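Uncharacterized protein Rv3404c/MT3512 (Mycobacterium tuberculosis, PDB 4PZU) is of unknown function but belongs to the formyl transferase family, with a formyl transferase domain followed by an N-formyltransferase dimerization domain. Local coordinates at residues A[79-84]-A[100-105]. Sequence-based numbering, arbitrary orientation.
Sequences LVLSFH and VNVHPG
The imidazole of His84 lies flat against Pro104: CG of the proline sits over the ring centre, 3.8 Å from the His84 centroid and 5° off its normal, a CH-pi contact that suits the rigid, apolar pyrrolidine. Carbonyl O of Val102 meets the same imidazole at its edge. CG of His84 stands anti to its carbonyl carbon (chi1 -51°), which brings the ring back over Pro104 of 100-105, although the CB of His84 points away from that segment; NE2 is then held by a hydrogen bond to Glu167 of helix 156-180. One face of the Phe83 ring takes CG2 of Val102, 4.1 Å from the centroid and displaced toward the rim, the two side chains running side by side. On the sheet face that carries Phe83 and Val102, the branched end of Leu81 brings CD1 to 3.7 Å from Val100 CG1 and also touches Val102 CG2, so beta-branched valines on one strand pack against longer side chains on the other.

On the opposite face Ser82 and Asn101 form a polar pair. Ser82 OG donates to Asn101 OD1 at 2.7 Å, approaching at 113° to the C=O and somewhat out of the carbonyl plane. Backbone N of Cys85 also binds OD1, while Asn101 ND2 bonds to His131; with both ends of the amide engaged, its flip is fixed in a buried setting.

Between the strands the ladder alternates: Val80 O accepts from Val100 N, Ser82 N donates to Val100 O, Ser82 O accepts from Val102 N, and His84 N reaches Val102 O at 2.6 Å. This register joins neighbouring parallel strands 79-83 and 98-103, linked through helix 91-96 as a beta-alpha-beta crossover in the Rossmann-like sheet of the formyl transferase domain.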
ATOM      1  N   LEU A  79     -34.117  -9.381  28.165  1.00 35.98           N
ATOM      2  CA  LEU A  79     -33.398  -8.392  27.371  1.00 34.18           C
ATOM      3  C   LEU A  79     -32.777  -9.095  26.188  1.00 34.06           C
ATOM      4  O   LEU A  79     -32.222 -10.214  26.329  1.00 34.55           O
ATOM      5  CB  LEU A  79     -32.334  -7.676  28.213  1.00 32.22           C
ATOM      6  CG  LEU A  79     -31.249  -6.854  27.498  1.00 31.99           C
ATOM      7  CD1 LEU A  79     -31.771  -5.479  27.048  1.00 32.50           C
ATOM      8  CD2 LEU A  79     -30.066  -6.646  28.393  1.00 31.23           C
ATOM      9  N   VAL A  80     -32.862  -8.438  25.032  1.00 32.19           N
ATOM     10  CA  VAL A  80     -32.159  -8.878  23.836  1.00 30.29           C
ATOM     11  C   VAL A  80     -31.108  -7.825  23.523  1.00 29.63           C
ATOM     12  O   VAL A  80     -31.410  -6.634  23.329  1.00 29.43           O
ATOM     13  CB  VAL A  80     -33.093  -9.099  22.612  1.00 29.77           C
ATOM     14  CG1 VAL A  80     -32.271  -9.449  21.403  1.00 29.35           C
ATOM     15  CG2 VAL A  80     -34.095 -10.238  22.852  1.00 30.94           C
ATOM     16  N   LEU A  81     -29.861  -8.271  23.497  1.00 28.73           N
ATOM     17  CA  LEU A  81     -28.740  -7.372  23.287  1.00 28.68           C
ATOM     18  C   LEU A  81     -27.982  -7.846  22.034  1.00 27.79           C
ATOM     19  O   LEU A  81     -27.378  -8.913  22.051  1.00 29.62           O
ATOM     20  CB  LEU A  81     -27.832  -7.359  24.551  1.00 27.60           C
ATOM     21  CG  LEU A  81     -26.521  -6.552  24.489  1.00 26.79           C
ATOM     22  CD1 LEU A  81     -26.877  -5.114  24.197  1.00 26.46           C
ATOM     23  CD2 LEU A  81     -25.690  -6.665  25.782  1.00 25.91           C
ATOM     24  N   SER A  82     -28.039  -7.084  20.944  1.00 26.59           N
ATOM     25  CA  SER A  82     -27.357  -7.509  19.718  1.00 25.04           C
ATOM     26  C   SER A  82     -26.108  -6.698  19.496  1.00 25.06           C
ATOM     27  O   SER A  82     -25.987  -5.576  20.008  1.00 24.92           O
ATOM     28  CB  SER A  82     -28.301  -7.386  18.508  1.00 25.51           C
ATOM     29  OG  SER A  82     -28.699  -6.038  18.356  1.00 25.60           O
ATOM     30  N   PHE A  83     -25.170  -7.244  18.725  1.00 23.76           N
ATOM     31  CA  PHE A  83     -23.946  -6.513  18.402  1.00 24.53           C
ATOM     32  C   PHE A  83     -23.791  -6.488  16.875  1.00 25.50           C
ATOM     33  O   PHE A  83     -23.825  -7.560  16.259  1.00 24.62           O
ATOM     34  CB  PHE A  83     -22.720  -7.240  18.994  1.00 25.24           C
ATOM     35  CG  PHE A  83     -22.636  -7.202  20.509  1.00 25.76           C
ATOM     36  CD1 PHE A  83     -23.477  -7.988  21.290  1.00 25.19           C
ATOM     37  CD2 PHE A  83     -21.701  -6.372  21.149  1.00 26.13           C
ATOM     38  CE1 PHE A  83     -23.399  -7.946  22.661  1.00 26.85           C
ATOM     39  CE2 PHE A  83     -21.626  -6.324  22.551  1.00 26.11           C
ATOM     40  CZ  PHE A  83     -22.479  -7.108  23.308  1.00 26.39           C
ATOM     41  N   HIS A  84     -23.605  -5.293  16.287  1.00 24.19           N
ATOM     42  CA  HIS A  84     -23.372  -5.140  14.846  1.00 25.83           C
ATOM     43  C   HIS A  84     -24.557  -5.675  14.017  1.00 28.14           C
ATOM     44  O   HIS A  84     -24.382  -6.166  12.906  1.00 27.95           O
ATOM     45  CB  HIS A  84     -22.066  -5.845  14.365  1.00 24.67           C
ATOM     46  CG  HIS A  84     -20.847  -5.502  15.158  1.00 22.81           C
ATOM     47  ND1 HIS A  84     -19.568  -5.732  14.693  1.00 21.55           N
ATOM     48  CD2 HIS A  84     -20.709  -4.969  16.396  1.00 22.99           C
ATOM     49  CE1 HIS A  84     -18.697  -5.331  15.595  1.00 22.75           C
ATOM     50  NE2 HIS A  84     -19.365  -4.866  16.644  1.00 22.49           N
ATOM     51  N   VAL A 100     -31.718  -3.945  22.684  1.00 28.91           N
ATOM     52  CA  VAL A 100     -30.627  -2.980  22.634  1.00 27.27           C
ATOM     53  C   VAL A 100     -29.606  -3.477  21.634  1.00 26.81           C
ATOM     54  O   VAL A 100     -29.342  -4.691  21.539  1.00 27.85           O
ATOM     55  CB  VAL A 100     -29.986  -2.806  24.033  1.00 27.00           C
ATOM     56  CG1 VAL A 100     -28.721  -1.910  23.970  1.00 25.58           C
ATOM     57  CG2 VAL A 100     -31.018  -2.265  25.019  1.00 27.56           C
ATOM     58  N   ASN A 101     -29.038  -2.556  20.869  1.00 26.85           N
ATOM     59  CA  ASN A 101     -28.000  -2.930  19.890  1.00 26.39           C
ATOM     60  C   ASN A 101     -26.688  -2.228  20.185  1.00 25.30           C
ATOM     61  O   ASN A 101     -26.682  -1.137  20.709  1.00 25.69           O
ATOM     62  CB  ASN A 101     -28.469  -2.638  18.458  1.00 25.84           C
ATOM     63  CG  ASN A 101     -27.418  -3.009  17.395  1.00 26.57           C
ATOM     64  OD1 ASN A 101     -27.013  -4.181  17.260  1.00 26.98           O
ATOM     65  ND2 ASN A 101     -26.955  -2.012  16.658  1.00 25.74           N
ATOM     66  N   VAL A 102     -25.581  -2.860  19.822  1.00 25.18           N
ATOM     67  CA  VAL A 102     -24.283  -2.244  19.900  1.00 23.91           C
ATOM     68  C   VAL A 102     -23.775  -2.108  18.452  1.00 24.41           C
ATOM     69  O   VAL A 102     -23.493  -3.110  17.770  1.00 23.82           O
ATOM     70  CB  VAL A 102     -23.309  -3.062  20.799  1.00 23.96           C
ATOM     71  CG1 VAL A 102     -21.943  -2.374  20.923  1.00 22.85           C
ATOM     72  CG2 VAL A 102     -23.931  -3.325  22.172  1.00 23.74           C
ATOM     73  N   HIS A 103     -23.653  -0.857  17.999  1.00 24.54           N
ATOM     74  CA  HIS A 103     -23.242  -0.553  16.641  1.00 26.26           C
ATOM     75  C   HIS A 103     -21.867   0.140  16.627  1.00 26.86           C
ATOM     76  O   HIS A 103     -21.687   1.167  17.279  1.00 27.65           O
ATOM     77  CB  HIS A 103     -24.316   0.313  15.958  1.00 26.94           C
ATOM     78  CG  HIS A 103     -23.874   0.945  14.677  1.00 27.92           C
ATOM     79  ND1 HIS A 103     -23.556   0.209  13.553  1.00 28.24           N
ATOM     80  CD2 HIS A 103     -23.690   2.248  14.343  1.00 26.65           C
ATOM     81  CE1 HIS A 103     -23.187   1.033  12.582  1.00 27.95           C
ATOM     82  NE2 HIS A 103     -23.246   2.275  13.041  1.00 26.85           N
ATOM     83  N   PRO A 104     -20.923  -0.372  15.807  1.00 26.23           N
ATOM     84  CA  PRO A 104     -19.580   0.209  15.737  1.00 25.50           C
ATOM     85  C   PRO A 104     -19.500   1.381  14.743  1.00 24.74           C
ATOM     86  O   PRO A 104     -18.645   1.415  13.836  1.00 24.27           O
ATOM     87  CB  PRO A 104     -18.700  -1.016  15.358  1.00 24.48           C
ATOM     88  CG  PRO A 104     -19.606  -1.756  14.423  1.00 25.39           C
ATOM     89  CD  PRO A 104     -21.027  -1.586  14.974  1.00 25.20           C
ATOM     90  N   GLY A 105     -20.420   2.331  14.913  1.00 24.75           N
ATOM     91  CA  GLY A 105     -20.313   3.696  14.343  1.00 24.54           C
ATOM     92  C   GLY A 105     -20.759   4.719  15.384  1.00 24.52           C
ATOM     93  O   GLY A 105     -21.303   4.352  16.420  1.00 24.85           O
TER